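Local coordinates for protein acylphosphatase (Coxiella burnetii, PDB 3TRG) that catalyses the hydrolysis of acyl phosphates to a carboxylate and inorganic phosphate, at residues Thr41-Asn46 against Glu53-Gly58. Residues are numbered along the deposited sequence; the frame is centred on the assembly and turned at random.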
ATOM      1  N   THR A  41       2.576  -7.781   2.211  1.00  7.51           N
ATOM      2  CA  THR A  41       3.289  -8.070   0.973  1.00  8.83           C
ATOM      3  C   THR A  41       2.579  -7.390  -0.196  1.00 10.38           C
ATOM      4  O   THR A  41       1.479  -6.864  -0.041  1.00  9.05           O
ATOM      5  CB  THR A  41       3.366  -9.579   0.716  1.00 10.63           C
ATOM      6  OG1 THR A  41       2.038 -10.112   0.627  1.00 10.39           O
ATOM      7  CG2 THR A  41       4.113 -10.273   1.849  1.00 12.20           C
ATOM      8  N   GLY A  42       3.214  -7.386  -1.362  1.00  7.38           N
ATOM      9  CA  GLY A  42       2.645  -6.705  -2.508  1.00  7.51           C
ATOM     10  C   GLY A  42       3.662  -5.831  -3.214  1.00  7.62           C
ATOM     11  O   GLY A  42       4.842  -6.176  -3.289  1.00  7.97           O
ATOM     12  N   TRP A  43       3.205  -4.702  -3.743  1.00  8.79           N
ATOM     13  CA  TRP A  43       4.083  -3.835  -4.525  1.00  7.35           C
ATOM     14  C   TRP A  43       3.579  -2.397  -4.578  1.00  8.64           C
ATOM     15  O   TRP A  43       2.404  -2.122  -4.310  1.00  7.61           O
ATOM     16  CB  TRP A  43       4.252  -4.382  -5.951  1.00  7.13           C
ATOM     17  CG  TRP A  43       2.955  -4.586  -6.695  1.00  7.37           C
ATOM     18  CD1 TRP A  43       2.250  -5.753  -6.812  1.00  8.58           C
ATOM     19  CD2 TRP A  43       2.213  -3.595  -7.424  1.00  6.32           C
ATOM     20  NE1 TRP A  43       1.118  -5.546  -7.571  1.00  8.46           N
ATOM     21  CE2 TRP A  43       1.073  -4.234  -7.957  1.00  8.90           C
ATOM     22  CE3 TRP A  43       2.405  -2.235  -7.680  1.00  6.91           C
ATOM     23  CZ2 TRP A  43       0.127  -3.554  -8.728  1.00  9.10           C
ATOM     24  CZ3 TRP A  43       1.466  -1.562  -8.449  1.00  8.68           C
ATOM     25  CH2 TRP A  43       0.341  -2.223  -8.963  1.00 10.21           C
ATOM     26  N   VAL A  44       4.476  -1.481  -4.925  1.00  7.33           N
ATOM     27  CA  VAL A  44       4.113  -0.075  -5.043  1.00  8.06           C
ATOM     28  C   VAL A  44       4.885   0.581  -6.175  1.00 10.73           C
ATOM     29  O   VAL A  44       6.059   0.285  -6.396  1.00  9.03           O
ATOM     30  CB  VAL A  44       4.382   0.692  -3.725  1.00  6.39           C
ATOM     31  CG1 VAL A  44       5.865   0.628  -3.344  1.00  8.41           C
ATOM     32  CG2 VAL A  44       3.917   2.140  -3.843  1.00  9.43           C
ATOM     33  N   LYS A  45       4.223   1.469  -6.901  1.00  9.98           N
ATOM     34  CA  LYS A  45       4.913   2.245  -7.915  1.00 11.27           C
ATOM     35  C   LYS A  45       4.394   3.672  -7.944  1.00  8.60           C
ATOM     36  O   LYS A  45       3.335   3.974  -7.387  1.00  7.44           O
ATOM     37  CB  LYS A  45       4.778   1.589  -9.288  1.00 15.57           C
ATOM     38  CG  LYS A  45       3.374   1.630  -9.845  1.00 11.91           C
ATOM     39  CD  LYS A  45       3.213   0.733 -11.078  1.00 18.40           C
ATOM     40  CE  LYS A  45       3.694   1.411 -12.343  1.00 22.63           C
ATOM     41  NZ  LYS A  45       3.075   0.797 -13.553  1.00 24.31           N
ATOM     42  N   ASN A  46       5.167   4.545  -8.576  1.00  8.27           N
ATOM     43  CA  ASN A  46       4.737   5.901  -8.861  1.00  9.27           C
ATOM     44  C   ASN A  46       4.340   5.922 -10.314  1.00 11.09           C
ATOM     45  O   ASN A  46       5.182   5.712 -11.179  1.00 19.34           O
ATOM     46  CB  ASN A  46       5.895   6.883  -8.672  1.00 15.85           C
ATOM     47  CG  ASN A  46       5.962   7.451  -7.270  1.00 24.40           C
ATOM     48  OD1 ASN A  46       6.631   6.901  -6.402  1.00 33.58           O
ATOM     49  ND2 ASN A  46       5.279   8.567  -7.046  1.00 20.85           N
ATOM     50  N   GLU A  53       0.449   3.966  -6.964  1.00  5.87           N
ATOM     51  CA  GLU A  53      -0.402   2.789  -7.055  1.00  8.14           C
ATOM     52  C   GLU A  53       0.228   1.649  -6.271  1.00  7.32           C
ATOM     53  O   GLU A  53       1.436   1.439  -6.337  1.00  7.34           O
ATOM     54  CB  GLU A  53      -0.611   2.366  -8.514  1.00  7.59           C
ATOM     55  CG  GLU A  53      -1.532   1.161  -8.659  1.00  7.32           C
ATOM     56  CD  GLU A  53      -1.534   0.572 -10.058  1.00  8.89           C
ATOM     57  OE1 GLU A  53      -0.680   0.968 -10.880  1.00  8.40           O
ATOM     58  OE2 GLU A  53      -2.391  -0.298 -10.325  1.00  9.46           O
ATOM     59  N   LEU A  54      -0.580   0.911  -5.518  1.00  6.23           N
ATOM     60  CA  LEU A  54      -0.041  -0.223  -4.774  1.00  9.12           C
ATOM     61  C   LEU A  54      -1.045  -1.354  -4.615  1.00  8.72           C
ATOM     62  O   LEU A  54      -2.254  -1.151  -4.717  1.00  7.35           O
ATOM     63  CB  LEU A  54       0.463   0.208  -3.386  1.00  6.61           C
ATOM     64  CG  LEU A  54      -0.599   0.784  -2.445  1.00  7.66           C
ATOM     65  CD1 LEU A  54      -0.479   0.139  -1.075  1.00  8.44           C
ATOM     66  CD2 LEU A  54      -0.451   2.291  -2.341  1.00  8.95           C
ATOM     67  N   VAL A  55      -0.514  -2.552  -4.394  1.00  5.64           N
ATOM     68  CA  VAL A  55      -1.288  -3.681  -3.909  1.00  5.67           C
ATOM     69  C   VAL A  55      -0.670  -4.103  -2.581  1.00  6.25           C
ATOM     70  O   VAL A  55       0.557  -4.199  -2.454  1.00  7.92           O
ATOM     71  CB  VAL A  55      -1.249  -4.860  -4.898  1.00  5.82           C
ATOM     72  CG1 VAL A  55      -1.761  -6.138  -4.233  1.00  7.57           C
ATOM     73  CG2 VAL A  55      -2.074  -4.532  -6.148  1.00  6.87           C
ATOM     74  N   ALA A  56      -1.514  -4.322  -1.580  1.00  7.02           N
ATOM     75  CA  ALA A  56      -1.039  -4.741  -0.268  1.00  8.12           C
ATOM     76  C   ALA A  56      -1.851  -5.938   0.199  1.00  7.78           C
ATOM     77  O   ALA A  56      -3.081  -5.923   0.125  1.00  7.62           O
ATOM     78  CB  ALA A  56      -1.147  -3.602   0.726  1.00  7.49           C
ATOM     79  N   CYS A  57      -1.155  -6.972   0.670  1.00  5.74           N
ATOM     80  CA  CYS A  57      -1.788  -8.203   1.122  1.00  6.54           C
ATOM     81  C   CYS A  57      -1.290  -8.556   2.513  1.00  8.79           C
ATOM     82  O   CYS A  57      -0.102  -8.402   2.816  1.00  8.03           O
ATOM     83  CB  CYS A  57      -1.444  -9.364   0.185  1.00  5.76           C
ATOM     84  SG  CYS A  57      -1.944  -9.150  -1.534  1.00  7.18           S
ATOM     85  N   GLY A  58      -2.200  -9.045   3.345  1.00  6.76           N
ATOM     86  CA  GLY A  58      -1.847  -9.516   4.668  1.00  7.74           C
ATOM     87  C   GLY A  58      -3.042  -9.417   5.593  1.00 10.15           C
ATOM     88  O   GLY A  58      -4.188  -9.396   5.143  1.00  9.00           O
TER
HETATM   89  O   HOH W   1       1.072 -11.627   2.819  0.84 14.37           O
HETATM   90  O   HOH W   2      -0.343   0.626 -13.539  0.88 12.28           O
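Trp43 leans across to the neighbouring strand and lays one face of its indole against Val55, whose CB sits 4.0 Å from the centroid of the five-membered ring in a CH-pi contact; Val55 CG2 comes within 3.5 Å of Trp43 CZ2. With CG between the backbone N and the carbonyl carbon (chi1 56°), the ring swings toward Val55 and Glu53 on the same face of the sheet. At the edge of the six-membered ring, close to the indole plane, Glu53 CD lies 3.5 Å from Trp43 CH2, with the carboxylate turned 76° from the ring. Glu53 runs out extended, beside Lys45 and pointing the same way; a water donates a hydrogen bond to Glu53 OE1, its O 2.7 Å from OE1, and accepts a weak one from Lys45 NZ, while Glu53 OE2 is hydrogen-bonded to His15 NE2 on strand 11-19. Further along this face Thr41 OG1 meets Cys57 CB at 3.6 Å, and Cys57 is tied to Cys13 by a disulfide. On the reverse face Val44 CB lies 4.0 Å from Leu54 CB, with Val44 also touching Val31 of helix 27-37. Three pairs of backbone hydrogen bonds, Thr41 with Cys57, Trp43 with Val55 and Lys45 with Glu53, hold the strands antiparallel. Strands 41-46 and 52-57 form a beta hairpin inside the sheet, between strands 95-97 and 11-19, in the ferredoxin-like alpha/beta sandwich of acylphosphatases, the first strand ending at Asn46, a predicted active-site residue.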